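4-hydroxy-tetrahydrodipicolinate synthase (Methylacidiphilum fumariolicum SolV, PDB 6T3T) probably catalyses the condensation of pyruvate with L-aspartate semialdehyde to give 4-hydroxy-tetrahydrodipicolinate, a step on the diaminopimelate route to lysine. Local coordinates at residues Asn209-Pro214 with Thr284-Thr289; Asp188-Leu193 with Thr236-Phe241; Ile143-Val148 with Val175-Gly180. All coordinates share one frame; numbering follows the deposited sequence.

Contact 1: Asn209-Pro214 with Thr284-Thr289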
loop_
_atom_site.group_PDB
_atom_site.type_symbol
_atom_site.label_atom_id
_atom_site.label_comp_id
_atom_site.label_asym_id
_atom_site.label_seq_id
_atom_site.Cartn_x
_atom_site.Cartn_y
_atom_site.Cartn_z
ATOM N N ASN A 209 22.351 -17.081 11.900
ATOM C CA ASN A 209 23.740 -16.624 11.870
ATOM C C ASN A 209 24.279 -16.432 13.273
ATOM O O ASN A 209 25.469 -16.665 13.540
ATOM C CB ASN A 209 23.847 -15.293 11.132
ATOM C CG ASN A 209 23.969 -15.447 9.649
ATOM O OD1 ASN A 209 25.012 -15.866 9.134
ATOM N ND2 ASN A 209 22.896 -15.097 8.932
ATOM N N LEU A 210 23.421 -15.946 14.162
ATOM C CA LEU A 210 23.756 -15.619 15.531
ATOM C C LEU A 210 23.414 -16.744 16.482
ATOM O O LEU A 210 24.236 -17.097 17.335
ATOM C CB LEU A 210 23.010 -14.355 15.962
ATOM C CG LEU A 210 23.430 -13.018 15.345
ATOM C CD1 LEU A 210 22.330 -11.990 15.610
ATOM C CD2 LEU A 210 24.804 -12.520 15.903
ATOM N N PHE A 211 22.227 -17.335 16.316
ATOM C CA PHE A 211 21.689 -18.340 17.235
ATOM C C PHE A 211 21.237 -19.549 16.425
ATOM O O PHE A 211 20.034 -19.829 16.320
ATOM C CB PHE A 211 20.553 -17.758 18.077
ATOM C CG PHE A 211 20.971 -16.586 18.914
ATOM C CD1 PHE A 211 21.721 -16.776 20.066
ATOM C CD2 PHE A 211 20.638 -15.287 18.534
ATOM C CE1 PHE A 211 22.126 -15.692 20.852
ATOM C CE2 PHE A 211 21.057 -14.179 19.301
ATOM C CZ PHE A 211 21.799 -14.394 20.479
ATOM N N PRO A 212 22.187 -20.293 15.844
ATOM C CA PRO A 212 21.813 -21.457 15.013
ATOM C C PRO A 212 21.037 -22.532 15.760
ATOM O O PRO A 212 20.019 -23.010 15.263
ATOM C CB PRO A 212 23.181 -21.979 14.516
ATOM C CG PRO A 212 24.166 -21.480 15.505
ATOM C CD PRO A 212 23.650 -20.112 15.916
ATOM N N ARG A 213 21.477 -22.935 16.946
ATOM C CA ARG A 213 20.742 -23.989 17.646
ATOM C C ARG A 213 19.331 -23.585 18.044
ATOM O O ARG A 213 18.407 -24.385 17.822
ATOM C CB ARG A 213 21.496 -24.456 18.888
ATOM C CG ARG A 213 22.190 -25.777 18.782
ATOM C CD ARG A 213 22.620 -26.280 20.156
ATOM N NE ARG A 213 22.491 -27.714 20.247
ATOM C CZ ARG A 213 23.521 -28.540 20.112
ATOM N NH1 ARG A 213 23.340 -29.838 20.190
ATOM N NH2 ARG A 213 24.734 -28.057 19.900
ATOM N N PRO A 214 19.090 -22.419 18.670
ATOM C CA PRO A 214 17.698 -22.053 19.000
ATOM C C PRO A 214 16.782 -21.896 17.787
ATOM O O PRO A 214 15.612 -22.291 17.846
ATOM C CB PRO A 214 17.879 -20.743 19.778
ATOM C CG PRO A 214 19.238 -20.852 20.372
ATOM C CD PRO A 214 20.036 -21.444 19.239
ATOM N N THR A 284 20.950 -3.611 22.921
ATOM C CA THR A 284 20.194 -4.004 24.100
ATOM C C THR A 284 19.353 -5.252 23.824
ATOM O O THR A 284 19.298 -6.152 24.671
ATOM C CB THR A 284 19.334 -2.837 24.607
ATOM O OG1 THR A 284 18.395 -2.467 23.606
ATOM C CG2 THR A 284 20.191 -1.624 24.928
ATOM N N THR A 285 18.703 -5.339 22.644
ATOM C CA THR A 285 17.950 -6.551 22.313
ATOM C C THR A 285 18.863 -7.786 22.286
ATOM O O THR A 285 18.482 -8.858 22.766
ATOM C CB THR A 285 17.250 -6.421 20.952
ATOM O OG1 THR A 285 16.215 -5.438 21.002
ATOM C CG2 THR A 285 16.642 -7.780 20.507
ATOM N N LEU A 286 20.063 -7.656 21.727
ATOM C CA LEU A 286 21.007 -8.777 21.718
ATOM C C LEU A 286 21.272 -9.302 23.123
ATOM O O LEU A 286 21.237 -10.517 23.365
ATOM C CB LEU A 286 22.321 -8.367 21.087
ATOM C CG LEU A 286 22.873 -9.038 19.832
ATOM C CD1 LEU A 286 24.299 -8.557 19.626
ATOM C CD2 LEU A 286 22.822 -10.560 19.924
ATOM N N SER A 287 21.581 -8.401 24.058
ATOM C CA SER A 287 21.894 -8.824 25.421
ATOM C C SER A 287 20.717 -9.550 26.058
ATOM O O SER A 287 20.877 -10.626 26.638
ATOM C CB SER A 287 22.270 -7.602 26.270
ATOM O OG SER A 287 23.644 -7.340 26.128
ATOM N N ARG A 288 19.527 -8.967 25.954
ATOM C CA ARG A 288 18.323 -9.548 26.545
ATOM C C ARG A 288 18.036 -10.932 25.980
ATOM O O ARG A 288 17.560 -11.821 26.694
ATOM C CB ARG A 288 17.117 -8.626 26.304
ATOM C CG ARG A 288 17.117 -7.379 27.138
ATOM C CD ARG A 288 16.016 -6.358 26.805
ATOM N NE ARG A 288 16.130 -5.216 27.715
ATOM C CZ ARG A 288 15.470 -4.064 27.604
ATOM N NH1 ARG A 288 15.681 -3.100 28.500
ATOM N NH2 ARG A 288 14.612 -3.862 26.604
ATOM N N THR A 289 18.273 -11.113 24.683
ATOM C CA THR A 289 17.985 -12.387 24.033
ATOM C C THR A 289 18.860 -13.508 24.575
ATOM O O THR A 289 18.395 -14.644 24.765
ATOM C CB THR A 289 18.180 -12.239 22.533
ATOM O OG1 THR A 289 17.283 -11.234 22.062
ATOM C CG2 THR A 289 17.901 -13.576 21.808
#

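Contact 2: Asp188-Leu193 with Thr236-Phe241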
loop_
_atom_site.group_PDB
_atom_site.type_symbol
_atom_site.label_atom_id
_atom_site.label_comp_id
_atom_site.label_asym_id
_atom_site.label_seq_id
_atom_site.Cartn_x
_atom_site.Cartn_y
_atom_site.Cartn_z
ATOM N N ASP A 188 11.410 -15.191 6.355
ATOM C CA ASP A 188 11.337 -14.100 7.332
ATOM C C ASP A 188 11.265 -14.754 8.698
ATOM O O ASP A 188 10.297 -15.459 8.983
ATOM C CB ASP A 188 10.120 -13.207 7.062
ATOM C CG ASP A 188 9.913 -12.110 8.118
ATOM O OD1 ASP A 188 10.689 -11.981 9.093
ATOM O OD2 ASP A 188 8.945 -11.349 7.945
ATOM N N ASP A 189 12.301 -14.553 9.522
ATOM C CA ASP A 189 12.399 -15.290 10.777
ATOM C C ASP A 189 11.167 -15.074 11.651
ATOM O O ASP A 189 10.699 -16.004 12.322
ATOM C CB ASP A 189 13.661 -14.886 11.535
ATOM C CG ASP A 189 14.916 -15.548 10.998
ATOM O OD1 ASP A 189 15.004 -16.791 10.955
ATOM O OD2 ASP A 189 15.821 -14.798 10.586
ATOM N N ALA A 190 10.628 -13.848 11.655
ATOM C CA ALA A 190 9.498 -13.519 12.515
ATOM C C ALA A 190 8.230 -14.248 12.104
ATOM O O ALA A 190 7.348 -14.426 12.934
ATOM C CB ALA A 190 9.253 -12.003 12.498
ATOM N N LEU A 191 8.132 -14.706 10.856
ATOM C CA LEU A 191 6.940 -15.390 10.376
ATOM C C LEU A 191 7.129 -16.897 10.261
ATOM O O LEU A 191 6.198 -17.582 9.828
ATOM C CB LEU A 191 6.528 -14.815 9.012
ATOM C CG LEU A 191 6.140 -13.334 8.996
ATOM C CD1 LEU A 191 5.821 -12.880 7.579
ATOM C CD2 LEU A 191 4.948 -13.130 9.866
ATOM N N THR A 192 8.312 -17.425 10.628
ATOM C CA THR A 192 8.580 -18.854 10.481
ATOM C C THR A 192 7.516 -19.683 11.193
ATOM O O THR A 192 6.899 -20.566 10.584
ATOM C CB THR A 192 9.970 -19.201 11.015
ATOM O OG1 THR A 192 10.954 -18.656 10.156
ATOM C CG2 THR A 192 10.190 -20.704 11.130
ATOM N N LEU A 193 7.256 -19.387 12.475
ATOM C CA LEU A 193 6.295 -20.213 13.206
ATOM C C LEU A 193 4.897 -20.180 12.600
ATOM O O LEU A 193 4.300 -21.256 12.433
ATOM C CB LEU A 193 6.262 -19.819 14.686
ATOM C CG LEU A 193 5.182 -20.577 15.465
ATOM C CD1 LEU A 193 5.533 -22.047 15.552
ATOM C CD2 LEU A 193 5.041 -19.994 16.867
ATOM N N THR A 236 10.519 -15.920 22.799
ATOM C CA THR A 236 11.841 -15.604 23.323
ATOM C C THR A 236 12.680 -14.897 22.272
ATOM O O THR A 236 13.403 -13.945 22.586
ATOM C CB THR A 236 12.560 -16.877 23.777
ATOM O OG1 THR A 236 11.813 -17.523 24.814
ATOM C CG2 THR A 236 13.956 -16.545 24.292
ATOM N N LEU A 237 12.621 -15.370 21.021
ATOM C CA LEU A 237 13.450 -14.797 19.974
ATOM C C LEU A 237 12.807 -13.616 19.260
ATOM O O LEU A 237 13.526 -12.877 18.580
ATOM C CB LEU A 237 13.785 -15.859 18.927
ATOM C CG LEU A 237 14.815 -16.897 19.372
ATOM C CD1 LEU A 237 14.716 -18.072 18.430
ATOM C CD2 LEU A 237 16.206 -16.315 19.359
ATOM N N TYR A 238 11.490 -13.414 19.402
ATOM C CA TYR A 238 10.777 -12.455 18.552
ATOM C C TYR A 238 11.371 -11.046 18.541
ATOM O O TYR A 238 11.484 -10.460 17.448
ATOM C CB TYR A 238 9.283 -12.396 18.928
ATOM C CG TYR A 238 8.602 -11.424 18.006
ATOM C CD1 TYR A 238 8.406 -11.741 16.664
ATOM C CD2 TYR A 238 8.270 -10.149 18.429
ATOM C CE1 TYR A 238 7.844 -10.839 15.796
ATOM C CE2 TYR A 238 7.697 -9.236 17.566
ATOM C CZ TYR A 238 7.489 -9.587 16.255
ATOM O OH TYR A 238 6.938 -8.669 15.396
ATOM N N PRO A 239 11.727 -10.429 19.674
ATOM C CA PRO A 239 12.330 -9.087 19.592
ATOM C C PRO A 239 13.641 -9.062 18.822
ATOM O O PRO A 239 13.914 -8.083 18.108
ATOM C CB PRO A 239 12.516 -8.700 21.061
ATOM C CG PRO A 239 11.367 -9.439 21.756
ATOM C CD PRO A 239 11.396 -10.778 21.073
ATOM N N LEU A 240 14.441 -10.122 18.909
ATOM C CA LEU A 240 15.613 -10.209 18.038
ATOM C C LEU A 240 15.197 -10.295 16.567
ATOM O O LEU A 240 15.749 -9.585 15.720
ATOM C CB LEU A 240 16.499 -11.400 18.429
ATOM C CG LEU A 240 17.747 -11.489 17.512
ATOM C CD1 LEU A 240 18.767 -10.414 17.830
ATOM C CD2 LEU A 240 18.385 -12.863 17.566
ATOM N N PHE A 241 14.212 -11.156 16.249
ATOM C CA PHE A 241 13.730 -11.256 14.869
ATOM C C PHE A 241 13.350 -9.894 14.314
ATOM O O PHE A 241 13.619 -9.590 13.143
ATOM C CB PHE A 241 12.520 -12.174 14.769
ATOM C CG PHE A 241 12.822 -13.624 14.979
ATOM C CD1 PHE A 241 14.138 -14.103 14.939
ATOM C CD2 PHE A 241 11.789 -14.510 15.217
ATOM C CE1 PHE A 241 14.413 -15.460 15.150
ATOM C CE2 PHE A 241 12.047 -15.880 15.438
ATOM C CZ PHE A 241 13.368 -16.358 15.392
HETATM O O HOH W 1 12.892 -11.193 11.207
#

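Contact 3: Ile143-Val148 with Val175-Gly180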
loop_
_atom_site.group_PDB
_atom_site.type_symbol
_atom_site.label_atom_id
_atom_site.label_comp_id
_atom_site.label_asym_id
_atom_site.label_seq_id
_atom_site.Cartn_x
_atom_site.Cartn_y
_atom_site.Cartn_z
ATOM N N ILE A 143 6.033 -13.518 -7.227
ATOM C CA ILE A 143 5.796 -14.721 -8.012
ATOM C C ILE A 143 4.398 -15.197 -7.654
ATOM O O ILE A 143 4.166 -15.654 -6.535
ATOM C CB ILE A 143 6.831 -15.820 -7.755
ATOM C CG1 ILE A 143 8.260 -15.252 -7.808
ATOM C CG2 ILE A 143 6.637 -16.949 -8.799
ATOM C CD1 ILE A 143 9.322 -16.256 -7.343
ATOM N N ALA A 144 3.456 -15.035 -8.579
ATOM C CA ALA A 144 2.090 -15.479 -8.332
ATOM C C ALA A 144 2.041 -16.989 -8.096
ATOM O O ALA A 144 2.858 -17.755 -8.630
ATOM C CB ALA A 144 1.193 -15.120 -9.516
ATOM N N VAL A 145 1.053 -17.397 -7.289
ATOM C CA VAL A 145 0.827 -18.807 -6.960
ATOM C C VAL A 145 0.646 -19.630 -8.230
ATOM O O VAL A 145 1.181 -20.739 -8.353
ATOM C CB VAL A 145 -0.398 -18.961 -6.030
ATOM C CG1 VAL A 145 -0.804 -20.426 -5.899
ATOM C CG2 VAL A 145 -0.138 -18.353 -4.644
ATOM N N ASP A 146 -0.156 -19.122 -9.172
ATOM C CA ASP A 146 -0.364 -19.852 -10.414
ATOM C C ASP A 146 0.940 -20.007 -11.180
ATOM O O ASP A 146 1.197 -21.067 -11.768
ATOM C CB ASP A 146 -1.397 -19.133 -11.278
ATOM C CG ASP A 146 -1.482 -19.701 -12.652
ATOM O OD1 ASP A 146 -2.166 -20.741 -12.806
ATOM O OD2 ASP A 146 -0.836 -19.133 -13.575
ATOM N N THR A 147 1.802 -18.981 -11.126
ATOM C CA THR A 147 3.108 -19.046 -11.783
ATOM C C THR A 147 3.990 -20.099 -11.138
ATOM O O THR A 147 4.645 -20.871 -11.843
ATOM C CB THR A 147 3.814 -17.686 -11.739
ATOM O OG1 THR A 147 3.036 -16.725 -12.457
ATOM C CG2 THR A 147 5.234 -17.752 -12.367
ATOM N N VAL A 148 4.030 -20.140 -9.803
ATOM C CA VAL A 148 4.730 -21.223 -9.105
ATOM C C VAL A 148 4.178 -22.585 -9.530
ATOM O O VAL A 148 4.938 -23.532 -9.776
ATOM C CB VAL A 148 4.637 -21.037 -7.574
ATOM C CG1 VAL A 148 5.309 -22.173 -6.880
ATOM C CG2 VAL A 148 5.265 -19.718 -7.129
ATOM N N VAL A 175 0.165 -24.181 -0.565
ATOM C CA VAL A 175 -0.141 -25.568 -0.211
ATOM C C VAL A 175 -1.405 -26.047 -0.940
ATOM O O VAL A 175 -1.450 -27.181 -1.430
ATOM C CB VAL A 175 -0.212 -25.753 1.320
ATOM C CG1 VAL A 175 1.133 -25.448 1.949
ATOM C CG2 VAL A 175 -1.201 -24.851 1.921
ATOM N N GLU A 176 -2.420 -25.181 -1.096
ATOM C CA GLU A 176 -3.564 -25.564 -1.931
ATOM C C GLU A 176 -3.120 -25.971 -3.329
ATOM O O GLU A 176 -3.622 -26.949 -3.886
ATOM C CB GLU A 176 -4.544 -24.401 -2.123
ATOM C CG GLU A 176 -5.853 -24.421 -1.381
ATOM C CD GLU A 176 -6.645 -25.710 -1.519
ATOM O OE1 GLU A 176 -7.192 -26.036 -2.599
ATOM O OE2 GLU A 176 -6.759 -26.382 -0.486
ATOM N N ALA A 177 -2.189 -25.217 -3.921
ATOM C CA ALA A 177 -1.934 -25.361 -5.346
ATOM C C ALA A 177 -0.842 -26.362 -5.686
ATOM O O ALA A 177 -0.815 -26.852 -6.818
ATOM C CB ALA A 177 -1.589 -24.005 -5.967
ATOM N N LEU A 178 0.039 -26.699 -4.760
ATOM C CA LEU A 178 1.225 -27.453 -5.122
ATOM C C LEU A 178 1.253 -28.806 -4.428
ATOM O O LEU A 178 0.524 -29.026 -3.455
ATOM C CB LEU A 178 2.479 -26.638 -4.783
ATOM C CG LEU A 178 2.733 -25.741 -6.009
ATOM C CD1 LEU A 178 2.033 -24.387 -5.942
ATOM C CD2 LEU A 178 4.198 -25.565 -6.296
ATOM N N PRO A 179 2.005 -29.773 -4.967
ATOM C CA PRO A 179 2.056 -31.103 -4.340
ATOM C C PRO A 179 2.739 -31.036 -2.985
ATOM O O PRO A 179 3.432 -30.074 -2.643
ATOM C CB PRO A 179 2.875 -31.951 -5.319
ATOM C CG PRO A 179 2.947 -31.133 -6.597
ATOM C CD PRO A 179 2.875 -29.699 -6.153
ATOM N N GLY A 180 2.596 -32.124 -2.230
ATOM C CA GLY A 180 3.219 -32.173 -0.920
ATOM C C GLY A 180 4.735 -32.212 -0.958
ATOM O O GLY A 180 5.393 -31.767 -0.009
#

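Contact 1: Asn209-Pro214 with Thr284-Thr289
The carbonyl oxygen of Thr285 is gripped twice by Thr289, the residue whose methyl group meets Phe211 across this contact. Thr289 OG1 lies 2.8 Å from Thr285 O, and Thr289 N completes the ordinary helical bond to Thr285 O at 3.0 Å. The two donors come from opposite faces of the carbonyl plane, the hydroxyl standing 38° out of it. A chi1 of -60° places OG1 beside the backbone N of Thr289, turned back along helix 276-295, and swings CG2 to the other side of CB, where it can face the neighbouring element. Thr289 thus works as a two-sided residue: its polar branch is spent on its own helix and its methyl is left for packing.

The partner is Phe211, at the N-cap position of helix 212-223, with CB directed at helix 276-295. Only the far end of its ring takes part. Thr289 CG2 approaches CE2 of Phe211 obliquely, at 4.1 Å, while Leu286 CD2 reaches the ring at its edge, near the ring plane, 4.0 Å from CZ of Phe211. Leu240 of helix 227-243 packs on both Phe211 and Thr289, and Leu293 lies further along helix 276-295 against the same phenyl group. The contact therefore joins the start of the helix that follows the eighth barrel strand to the C-terminal helical region.

No hydrogen bond spans the two segments, and they bury 149 Å² between them. What connects them is apolar contact, whereas the hydroxyl of Thr289 is satisfied locally; the chemistry implies cohesion through fit rather than through directional polar links.

Contact 2: Asp188-Leu193 with Thr236-Phe241
Phe241 lays one face of its ring over CB of Asp189, where the loop after the seventh strand of the TIM barrel meets helix 227-243. The CB of Asp189 stands 3.7 Å from the ring centroid of Phe241, 18° off the ring normal, a CH-pi contact. Leu237 CB covers the opposite face, one turn earlier on the same helix, so the phenyl group is sandwiched between its own helix and the loop. The side chains of Asp189 and Phe241 cross at about a right angle, yet the carboxylate plane of Asp189 is tilted by just 21° from that of the ring. The backbone closes in as well, with Asp189 O 3.4 Å from Phe241 CE2.

Beyond the ring, the carboxylate of Asp189 is held by Val206 N, Ala207 N and the hydroxyl of Ser205, which ties this loop to the end of the eighth strand. Its side chain is about 8 Å from those of Thr45 and Val204, both predicted to bind pyruvate, so the contact lies close to the predicted pyruvate site.

Ala190 fits beside both aromatic residues. Its CB is 3.8 Å from Tyr238 CE1, approached obliquely, and 4.0 Å from Phe241 CB. With CG anti to the backbone N (chi1 -179°), Tyr238 extends past this methyl, and its hydroxyl bonds to Asp169 of the second subunit.

At the loop's start Asp188 OD1 accepts from Ala190 N, forming an Asx turn. A water joins the segments there, donating to Phe241 O at 2.6 Å and to Asp188 OD1 at 3.2 Å.

Contact 3: Ile143-Val148 with Val175-Gly180
Within the outer helical layer of the TIM barrel, Val145 and Val148 pack against Ala177 and Leu178, bringing the first turn of helix 145-154 to the C-terminal end of helix 168-177. The contact has two apolar points. At the first, Val145 CG1 meets the methyl CB of Ala177 at 3.7 Å, a methyl-to-methyl approach on the more open side of the interface. At the second, deeper point, Val148 CG1 lies 3.6 Å from Leu178 CD2, and CD1 of Leu178 is near the same Val148 CG1 at 4.1 Å. One valine branch is thus held against the forked end of the leucine, with the two side chains crossing at about a right angle.

The torsions explain which branch does the touching. In Val148, CG1 is anti to the backbone N (chi1 178°), which carries it over to the leucine, and Val145 adopts a similar setting. Leu178 is the first residue to leave helical geometry; the chain turns extended here, and its CB still points at helix 145-154.

Other apolar groups continue the interface: Leu174 packs on both valines, Val152 on Leu178 and Phe182 on Val148. At the start of helix 145-154, Gln112 OE1 is hydrogen-bonded to Ala144 N and to the Thr147 hydroxyl. Glu176, in the last turn of helix 168-177, packs on Gln235 of the second subunit.

No hydrogen bond crosses between the segments. Consecutive helices packed side by side outside a closed ring of eight parallel strands belong to the (beta/alpha)8, or TIM, barrel.

Contacts 1 and 2 are buried neighbours, their centres 11 Å apart, and helix 227-243 supplies one side of contact 2 and packs against contact 1: its segment 236-241 belongs to contact 2, while Leu240 within it also touches Phe211 and Thr285 of contact 1, with Phe211 CE2 3.4 Å from Leu240 CD2. Contact 3 is partly buried and lies on the opposite side of the chain's centre from contact 1, their centres 34 Å apart. The chemistry follows the position. Contact 2, near the predicted pyruvate site, combines a CH-pi contact on a ring face with a bridging water. Contact 1 sets methyl groups against the far end of an aromatic ring, and contact 3 is purely aliphatic across its interface.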